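Local structure of nicotinate-nucleotide pyrophosphorylase (Francisella tularensis subsp. tularensis, 3TQV) at residues 7-19 with 150-164. The protein probably catalyses the decarboxylating transfer of phosphoribose from 5-phospho-alpha-D-ribose 1-diphosphate to quinolinate, giving nicotinate ribonucleotide for NAD(+) biosynthesis. Sequence-based numbering, arbitrary orientation.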
ATOM      1  N   ASN B   7      -0.603 -13.478 -24.156  1.00 34.85           N
ATOM      2  CA  ASN B   7       0.255 -12.321 -23.884  1.00 34.77           C
ATOM      3  C   ASN B   7      -0.494 -10.964 -23.852  1.00 34.41           C
ATOM      4  O   ASN B   7      -1.145 -10.534 -24.824  1.00 34.33           O
ATOM      5  CB  ASN B   7       1.468 -12.316 -24.833  1.00 25.11           C
ATOM      6  CG  ASN B   7       2.279 -13.621 -24.743  1.00 25.49           C
ATOM      7  OD1 ASN B   7       2.358 -14.408 -25.713  1.00 25.78           O
ATOM      8  ND2 ASN B   7       2.856 -13.878 -23.553  1.00 25.51           N
ATOM      9  N   THR B   8      -0.390 -10.322 -22.695  1.00 34.22           N
ATOM     10  CA  THR B   8      -1.133  -9.117 -22.355  1.00 33.90           C
ATOM     11  C   THR B   8      -0.372  -7.831 -22.696  1.00 34.01           C
ATOM     12  O   THR B   8       0.834  -7.857 -22.939  1.00 34.30           O
ATOM     13  CB  THR B   8      -1.512  -9.160 -20.821  1.00 23.76           C
ATOM     14  OG1 THR B   8      -2.637 -10.030 -20.627  1.00 23.66           O
ATOM     15  CG2 THR B   8      -1.840  -7.772 -20.220  1.00 23.57           C
ATOM     16  N   ASP B   9      -1.106  -6.720 -22.729  1.00 30.66           N
ATOM     17  CA  ASP B   9      -0.543  -5.377 -22.726  1.00 34.84           C
ATOM     18  C   ASP B   9       0.371  -5.148 -21.529  1.00 35.06           C
ATOM     19  O   ASP B   9      -0.014  -5.424 -20.390  1.00 34.94           O
ATOM     20  CB  ASP B   9      -1.679  -4.359 -22.634  1.00 39.90           C
ATOM     21  CG  ASP B   9      -2.377  -4.148 -23.955  1.00 44.14           C
ATOM     22  OD1 ASP B   9      -2.137  -4.955 -24.883  1.00 46.81           O
ATOM     23  OD2 ASP B   9      -3.163  -3.180 -24.062  1.00 37.04           O
ATOM     24  N   GLN B  10       1.562  -4.613 -21.781  1.00 23.11           N
ATOM     25  CA  GLN B  10       2.501  -4.301 -20.705  1.00 25.39           C
ATOM     26  C   GLN B  10       2.541  -2.806 -20.345  1.00 29.49           C
ATOM     27  O   GLN B  10       2.693  -1.947 -21.212  1.00 28.55           O
ATOM     28  CB  GLN B  10       3.905  -4.807 -21.045  1.00 16.78           C
ATOM     29  CG  GLN B  10       3.965  -6.270 -21.456  1.00 20.80           C
ATOM     30  CD  GLN B  10       3.425  -7.217 -20.408  1.00 21.36           C
ATOM     31  OE1 GLN B  10       3.949  -7.306 -19.303  1.00 18.30           O
ATOM     32  NE2 GLN B  10       2.367  -7.942 -20.758  1.00 17.19           N
ATOM     33  N   ILE B  11       2.419  -2.510 -19.051  1.00 27.62           N
ATOM     34  CA  ILE B  11       2.398  -1.132 -18.570  1.00 24.66           C
ATOM     35  C   ILE B  11       3.791  -0.546 -18.438  1.00 34.97           C
ATOM     36  O   ILE B  11       4.402  -0.602 -17.369  1.00 33.33           O
ATOM     37  CB  ILE B  11       1.712  -1.016 -17.205  1.00 21.36           C
ATOM     38  CG1 ILE B  11       0.404  -1.821 -17.197  1.00 20.05           C
ATOM     39  CG2 ILE B  11       1.499   0.453 -16.849  1.00 23.63           C
ATOM     40  CD1 ILE B  11      -0.482  -1.615 -18.416  1.00 17.91           C
ATOM     41  N   ASN B  12       4.276   0.037 -19.525  1.00 27.71           N
ATOM     42  CA  ASN B  12       5.610   0.617 -19.546  1.00 30.57           C
ATOM     43  C   ASN B  12       5.621   2.126 -19.296  1.00 28.62           C
ATOM     44  O   ASN B  12       6.649   2.779 -19.387  1.00 31.61           O
ATOM     45  CB  ASN B  12       6.334   0.228 -20.838  1.00 32.12           C
ATOM     46  CG  ASN B  12       6.818  -1.213 -20.812  1.00 40.37           C
ATOM     47  OD1 ASN B  12       7.389  -1.664 -19.821  1.00 43.17           O
ATOM     48  ND2 ASN B  12       6.580  -1.949 -21.896  1.00 33.00           N
ATOM     49  N   LYS B  13       4.453   2.656 -18.961  1.00 41.40           N
ATOM     50  CA  LYS B  13       4.319   4.021 -18.482  1.00 40.68           C
ATOM     51  C   LYS B  13       2.920   4.181 -17.907  1.00 36.97           C
ATOM     52  O   LYS B  13       1.975   3.604 -18.421  1.00 37.17           O
ATOM     53  CB  LYS B  13       4.538   5.032 -19.607  1.00 40.81           C
ATOM     54  CG  LYS B  13       4.420   6.480 -19.135  1.00 51.10           C
ATOM     55  CD  LYS B  13       3.844   7.397 -20.207  1.00 50.02           C
ATOM     56  CE  LYS B  13       3.715   8.832 -19.704  1.00 55.22           C
ATOM     57  NZ  LYS B  13       5.008   9.354 -19.182  1.00 52.52           N
ATOM     58  N   VAL B  14       2.794   4.952 -16.836  1.00 33.47           N
ATOM     59  CA  VAL B  14       1.491   5.247 -16.252  1.00 32.34           C
ATOM     60  C   VAL B  14       0.910   6.470 -16.933  1.00 36.87           C
ATOM     61  O   VAL B  14       1.603   7.470 -17.103  1.00 39.85           O
ATOM     62  CB  VAL B  14       1.599   5.522 -14.739  1.00 27.54           C
ATOM     63  CG1 VAL B  14       0.215   5.835 -14.131  1.00 19.93           C
ATOM     64  CG2 VAL B  14       2.263   4.345 -14.040  1.00 23.21           C
ATOM     65  N   PRO B  15      -0.370   6.401 -17.329  1.00 29.44           N
ATOM     66  CA  PRO B  15      -0.900   7.539 -18.089  1.00 26.92           C
ATOM     67  C   PRO B  15      -0.839   8.816 -17.261  1.00 27.37           C
ATOM     68  O   PRO B  15      -1.059   8.784 -16.044  1.00 21.66           O
ATOM     69  CB  PRO B  15      -2.353   7.129 -18.378  1.00 21.25           C
ATOM     70  CG  PRO B  15      -2.356   5.622 -18.245  1.00 17.75           C
ATOM     71  CD  PRO B  15      -1.374   5.337 -17.145  1.00 22.59           C
ATOM     72  N   ASN B  16      -0.540   9.923 -17.926  1.00 26.76           N
ATOM     73  CA  ASN B  16      -0.369  11.198 -17.257  1.00 27.99           C
ATOM     74  C   ASN B  16      -1.552  11.604 -16.401  1.00 23.05           C
ATOM     75  O   ASN B  16      -1.371  12.035 -15.266  1.00 21.78           O
ATOM     76  CB  ASN B  16      -0.060  12.295 -18.273  1.00 37.20           C
ATOM     77  CG  ASN B  16       1.211  12.024 -19.053  1.00 48.80           C
ATOM     78  OD1 ASN B  16       2.126  11.346 -18.577  1.00 59.47           O
ATOM     79  ND2 ASN B  16       1.274  12.557 -20.263  1.00 44.73           N
ATOM     80  N   ASP B  17      -2.761  11.474 -16.940  1.00 32.48           N
ATOM     81  CA  ASP B  17      -3.953  11.875 -16.200  1.00 27.93           C
ATOM     82  C   ASP B  17      -4.088  11.133 -14.868  1.00 28.63           C
ATOM     83  O   ASP B  17      -4.575  11.698 -13.893  1.00 29.44           O
ATOM     84  CB  ASP B  17      -5.234  11.779 -17.055  1.00 32.62           C
ATOM     85  CG  ASP B  17      -5.463  10.391 -17.656  1.00 32.05           C
ATOM     86  OD1 ASP B  17      -4.680   9.464 -17.372  1.00 30.48           O
ATOM     87  OD2 ASP B  17      -6.445  10.225 -18.421  1.00 37.31           O
ATOM     88  N   ILE B  18      -3.639   9.879 -14.831  1.00 32.63           N
ATOM     89  CA  ILE B  18      -3.629   9.092 -13.601  1.00 26.83           C
ATOM     90  C   ILE B  18      -2.499   9.528 -12.647  1.00 29.05           C
ATOM     91  O   ILE B  18      -2.665   9.540 -11.432  1.00 28.17           O
ATOM     92  CB  ILE B  18      -3.486   7.589 -13.901  1.00 27.40           C
ATOM     93  CG1 ILE B  18      -4.696   7.069 -14.667  1.00 24.05           C
ATOM     94  CG2 ILE B  18      -3.314   6.790 -12.616  1.00 19.37           C
ATOM     95  CD1 ILE B  18      -5.937   6.925 -13.812  1.00 22.75           C
ATOM     96  N   VAL B  19      -1.341   9.877 -13.188  1.00 24.95           N
ATOM     97  CA  VAL B  19      -0.269  10.396 -12.351  1.00 28.43           C
ATOM     98  C   VAL B  19      -0.712  11.722 -11.739  1.00 32.10           C
ATOM     99  O   VAL B  19      -0.543  11.960 -10.541  1.00 28.95           O
ATOM    100  CB  VAL B  19       1.040  10.580 -13.146  1.00 29.23           C
ATOM    101  CG1 VAL B  19       1.990  11.502 -12.413  1.00 27.75           C
ATOM    102  CG2 VAL B  19       1.692   9.225 -13.413  1.00 28.51           C
ATOM    103  N   LEU B 150      -2.601   0.636 -12.146  1.00 14.76           N
ATOM    104  CA  LEU B 150      -1.617   0.868 -13.188  1.00 20.40           C
ATOM    105  C   LEU B 150      -0.236   1.211 -12.609  1.00 19.80           C
ATOM    106  O   LEU B 150       0.796   0.725 -13.083  1.00 18.27           O
ATOM    107  CB  LEU B 150      -2.115   1.951 -14.153  1.00 18.39           C
ATOM    108  CG  LEU B 150      -3.255   1.491 -15.075  1.00 21.78           C
ATOM    109  CD1 LEU B 150      -3.771   2.654 -15.909  1.00 20.12           C
ATOM    110  CD2 LEU B 150      -2.829   0.328 -15.983  1.00 20.72           C
ATOM    111  N   ALA B 151      -0.236   2.035 -11.567  1.00 18.04           N
ATOM    112  CA  ALA B 151       0.997   2.416 -10.884  1.00 17.38           C
ATOM    113  C   ALA B 151       1.789   1.191 -10.448  1.00 18.55           C
ATOM    114  O   ALA B 151       3.008   1.146 -10.628  1.00 23.91           O
ATOM    115  CB  ALA B 151       0.688   3.325  -9.679  1.00 12.52           C
ATOM    116  N   GLN B 152       1.102   0.192  -9.885  1.00 17.26           N
ATOM    117  CA  GLN B 152       1.761  -1.054  -9.478  1.00 13.71           C
ATOM    118  C   GLN B 152       2.119  -2.020 -10.642  1.00 18.74           C
ATOM    119  O   GLN B 152       3.105  -2.742 -10.580  1.00 23.30           O
ATOM    120  CB  GLN B 152       0.952  -1.765  -8.385  1.00 11.16           C
ATOM    121  CG  GLN B 152       0.927  -0.994  -7.065  1.00 15.29           C
ATOM    122  CD  GLN B 152       0.759  -1.897  -5.839  1.00 12.72           C
ATOM    123  OE1 GLN B 152       1.732  -2.201  -5.127  1.00 17.89           O
ATOM    124  NE2 GLN B 152      -0.474  -2.330  -5.593  1.00 12.48           N
ATOM    125  N   LYS B 153       1.308  -2.042 -11.690  1.00 14.58           N
ATOM    126  CA  LYS B 153       1.640  -2.810 -12.882  1.00 17.51           C
ATOM    127  C   LYS B 153       2.952  -2.261 -13.453  1.00 22.77           C
ATOM    128  O   LYS B 153       3.842  -3.006 -13.867  1.00 19.12           O
ATOM    129  CB  LYS B 153       0.518  -2.678 -13.914  1.00 21.98           C
ATOM    130  CG  LYS B 153      -0.824  -3.280 -13.494  1.00 17.89           C
ATOM    131  CD  LYS B 153      -0.786  -4.791 -13.567  1.00 16.77           C
ATOM    132  CE  LYS B 153      -2.122  -5.429 -13.261  1.00 18.24           C
ATOM    133  NZ  LYS B 153      -2.014  -6.924 -13.189  1.00 17.99           N
ATOM    134  N   TYR B 154       3.064  -0.941 -13.449  1.00 16.74           N
ATOM    135  CA  TYR B 154       4.279  -0.278 -13.887  1.00 20.73           C
ATOM    136  C   TYR B 154       5.474  -0.652 -12.986  1.00 21.87           C
ATOM    137  O   TYR B 154       6.542  -1.028 -13.476  1.00 19.97           O
ATOM    138  CB  TYR B 154       4.063   1.245 -13.953  1.00 16.76           C
ATOM    139  CG  TYR B 154       5.280   2.013 -14.371  1.00 22.15           C
ATOM    140  CD1 TYR B 154       5.777   1.912 -15.660  1.00 25.98           C
ATOM    141  CD2 TYR B 154       5.953   2.834 -13.468  1.00 27.77           C
ATOM    142  CE1 TYR B 154       6.904   2.600 -16.043  1.00 22.77           C
ATOM    143  CE2 TYR B 154       7.086   3.538 -13.844  1.00 26.86           C
ATOM    144  CZ  TYR B 154       7.558   3.412 -15.135  1.00 23.05           C
ATOM    145  OH  TYR B 154       8.690   4.106 -15.526  1.00 21.57           O
ATOM    146  N   ALA B 155       5.299  -0.561 -11.672  1.00 28.12           N
ATOM    147  CA  ALA B 155       6.377  -0.920 -10.760  1.00 27.55           C
ATOM    148  C   ALA B 155       6.833  -2.340 -11.025  1.00 25.17           C
ATOM    149  O   ALA B 155       8.021  -2.629 -11.055  1.00 28.11           O
ATOM    150  CB  ALA B 155       5.932  -0.775  -9.313  1.00 20.67           C
ATOM    151  N   VAL B 156       5.881  -3.234 -11.216  1.00 13.67           N
ATOM    152  CA  VAL B 156       6.226  -4.631 -11.384  1.00 14.91           C
ATOM    153  C   VAL B 156       7.052  -4.810 -12.657  1.00 16.76           C
ATOM    154  O   VAL B 156       8.071  -5.502 -12.654  1.00 17.03           O
ATOM    155  CB  VAL B 156       4.977  -5.538 -11.374  1.00 15.89           C
ATOM    156  CG1 VAL B 156       5.331  -6.923 -11.837  1.00 15.82           C
ATOM    157  CG2 VAL B 156       4.363  -5.585  -9.970  1.00  9.55           C
ATOM    158  N   ARG B 157       6.625  -4.173 -13.742  1.00 22.88           N
ATOM    159  CA  ARG B 157       7.426  -4.154 -14.955  1.00 22.56           C
ATOM    160  C   ARG B 157       8.802  -3.565 -14.657  1.00 27.66           C
ATOM    161  O   ARG B 157       9.816  -4.146 -15.039  1.00 23.09           O
ATOM    162  CB  ARG B 157       6.721  -3.378 -16.063  1.00 24.41           C
ATOM    163  CG  ARG B 157       5.593  -4.154 -16.742  1.00 23.51           C
ATOM    164  CD  ARG B 157       6.135  -5.269 -17.620  1.00 20.66           C
ATOM    165  NE  ARG B 157       7.163  -4.739 -18.497  1.00 29.53           N
ATOM    166  CZ  ARG B 157       8.396  -5.224 -18.591  1.00 29.29           C
ATOM    167  NH1 ARG B 157       8.755  -6.286 -17.875  1.00 23.54           N
ATOM    168  NH2 ARG B 157       9.264  -4.649 -19.415  1.00 26.21           N
ATOM    169  N   CYS B 158       8.838  -2.436 -13.949  1.00 23.94           N
ATOM    170  CA  CYS B 158      10.105  -1.793 -13.598  1.00 20.31           C
ATOM    171  C   CYS B 158      11.097  -2.747 -12.929  1.00 19.33           C
ATOM    172  O   CYS B 158      12.318  -2.574 -13.042  1.00 16.51           O
ATOM    173  CB  CYS B 158       9.876  -0.566 -12.714  1.00 16.26           C
ATOM    174  SG  CYS B 158       9.344   0.885 -13.630  1.00 19.65           S
ATOM    175  N   GLY B 159      10.569  -3.755 -12.243  1.00 28.45           N
ATOM    176  CA  GLY B 159      11.392  -4.665 -11.471  1.00 24.48           C
ATOM    177  C   GLY B 159      11.730  -5.983 -12.142  1.00 22.58           C
ATOM    178  O   GLY B 159      12.485  -6.776 -11.591  1.00 23.04           O
ATOM    179  N   GLY B 160      11.174  -6.241 -13.319  1.00 15.65           N
ATOM    180  CA  GLY B 160      11.509  -7.462 -14.028  1.00 14.46           C
ATOM    181  C   GLY B 160      10.298  -8.322 -14.324  1.00 17.21           C
ATOM    182  O   GLY B 160      10.353  -9.255 -15.139  1.00 15.63           O
ATOM    183  N   GLY B 161       9.190  -7.993 -13.671  1.00 11.43           N
ATOM    184  CA  GLY B 161       7.987  -8.788 -13.793  1.00 15.32           C
ATOM    185  C   GLY B 161       7.149  -8.364 -14.973  1.00 20.24           C
ATOM    186  O   GLY B 161       7.237  -7.226 -15.406  1.00 17.88           O
ATOM    187  N   PHE B 162       6.341  -9.286 -15.489  1.00 20.60           N
ATOM    188  CA  PHE B 162       5.428  -8.981 -16.579  1.00 22.61           C
ATOM    189  C   PHE B 162       3.959  -8.991 -16.104  1.00 23.31           C
ATOM    190  O   PHE B 162       3.602  -9.650 -15.106  1.00 19.63           O
ATOM    191  CB  PHE B 162       5.625  -9.946 -17.763  1.00 19.57           C
ATOM    192  CG  PHE B 162       7.037  -9.989 -18.301  1.00 22.62           C
ATOM    193  CD1 PHE B 162       7.431  -9.146 -19.332  1.00 25.53           C
ATOM    194  CD2 PHE B 162       7.967 -10.879 -17.782  1.00 19.90           C
ATOM    195  CE1 PHE B 162       8.740  -9.184 -19.832  1.00 22.62           C
ATOM    196  CE2 PHE B 162       9.258 -10.922 -18.271  1.00 22.57           C
ATOM    197  CZ  PHE B 162       9.646 -10.075 -19.304  1.00 22.86           C
ATOM    198  N   ASN B 163       3.121  -8.264 -16.845  1.00 20.93           N
ATOM    199  CA  ASN B 163       1.751  -8.011 -16.452  1.00 20.97           C
ATOM    200  C   ASN B 163       0.760  -9.087 -16.880  1.00 22.54           C
ATOM    201  O   ASN B 163       0.505  -9.281 -18.062  1.00 23.95           O
ATOM    202  CB  ASN B 163       1.298  -6.659 -17.002  1.00 22.76           C
ATOM    203  CG  ASN B 163       2.134  -5.494 -16.477  1.00 24.95           C
ATOM    204  OD1 ASN B 163       2.537  -5.482 -15.316  1.00 21.06           O
ATOM    205  ND2 ASN B 163       2.395  -4.510 -17.334  1.00 24.90           N
ATOM    206  N   HIS B 164       0.193  -9.780 -15.899  1.00 30.81           N
ATOM    207  CA  HIS B 164      -1.048 -10.522 -16.084  1.00 26.95           C
ATOM    208  C   HIS B 164      -2.100  -9.479 -16.454  1.00 29.32           C
ATOM    209  O   HIS B 164      -1.795  -8.295 -16.506  1.00 29.50           O
ATOM    210  CB  HIS B 164      -1.412 -11.211 -14.779  1.00 26.07           C
ATOM    211  CG  HIS B 164      -2.587 -12.129 -14.874  1.00 25.76           C
ATOM    212  ND1 HIS B 164      -2.527 -13.351 -15.502  1.00 28.74           N
ATOM    213  CD2 HIS B 164      -3.842 -12.018 -14.388  1.00 21.29           C
ATOM    214  CE1 HIS B 164      -3.701 -13.948 -15.414  1.00 23.82           C
ATOM    215  NE2 HIS B 164      -4.515 -13.162 -14.736  1.00 20.38           N
TER
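The side chain of Q10 accepts the backbone N-H of N163. The bond from N163 N to Q10 OE1 is 2.8 Å long and nearly straight, at 175°. The donor lies in the plane of the Q10 side-chain carbonyl, on a lone pair of OE1. The other end of the same amide is held too, since Q10 NE2 donates to T8 O at 2.7 Å. These two bonds fix the amide's rotation. A bend at chi2 (-58°) turns the Q10 chain back to make both. R157 NE gives a weak bond to N12 OD1, 3.4 Å away. R157 NH1 donates to G161 O, tying the side chain to the loop that follows its helix. Helix 149-159 ends in a Schellman motif at G160. The helix belongs to the C-terminal domain of quinolinate phosphoribosyltransferases, which is related to the TIM barrels, and the N-terminal arm 7-15 runs over it before helix 16-31 begins. I11 is the centre of an inverse gamma turn in this arm. Its CG1 meets K153 CB at 3.4 Å, while K153 NZ reaches away to a salt bridge with D140 and to hydrogen bonds with the carbonyls of T141 and R165, both predicted to bind substrate. I11 O lies at the edge of the Y154 ring, 3.3 Å from Y154 CD1. V14 CG2 packs on Y154 CB at 3.6 Å. Farther along, L150 splits its branches: CD2 touches I11 CD1, and CD1 lies 3.8 Å from P15 CD, at the N-cap of helix 16-31.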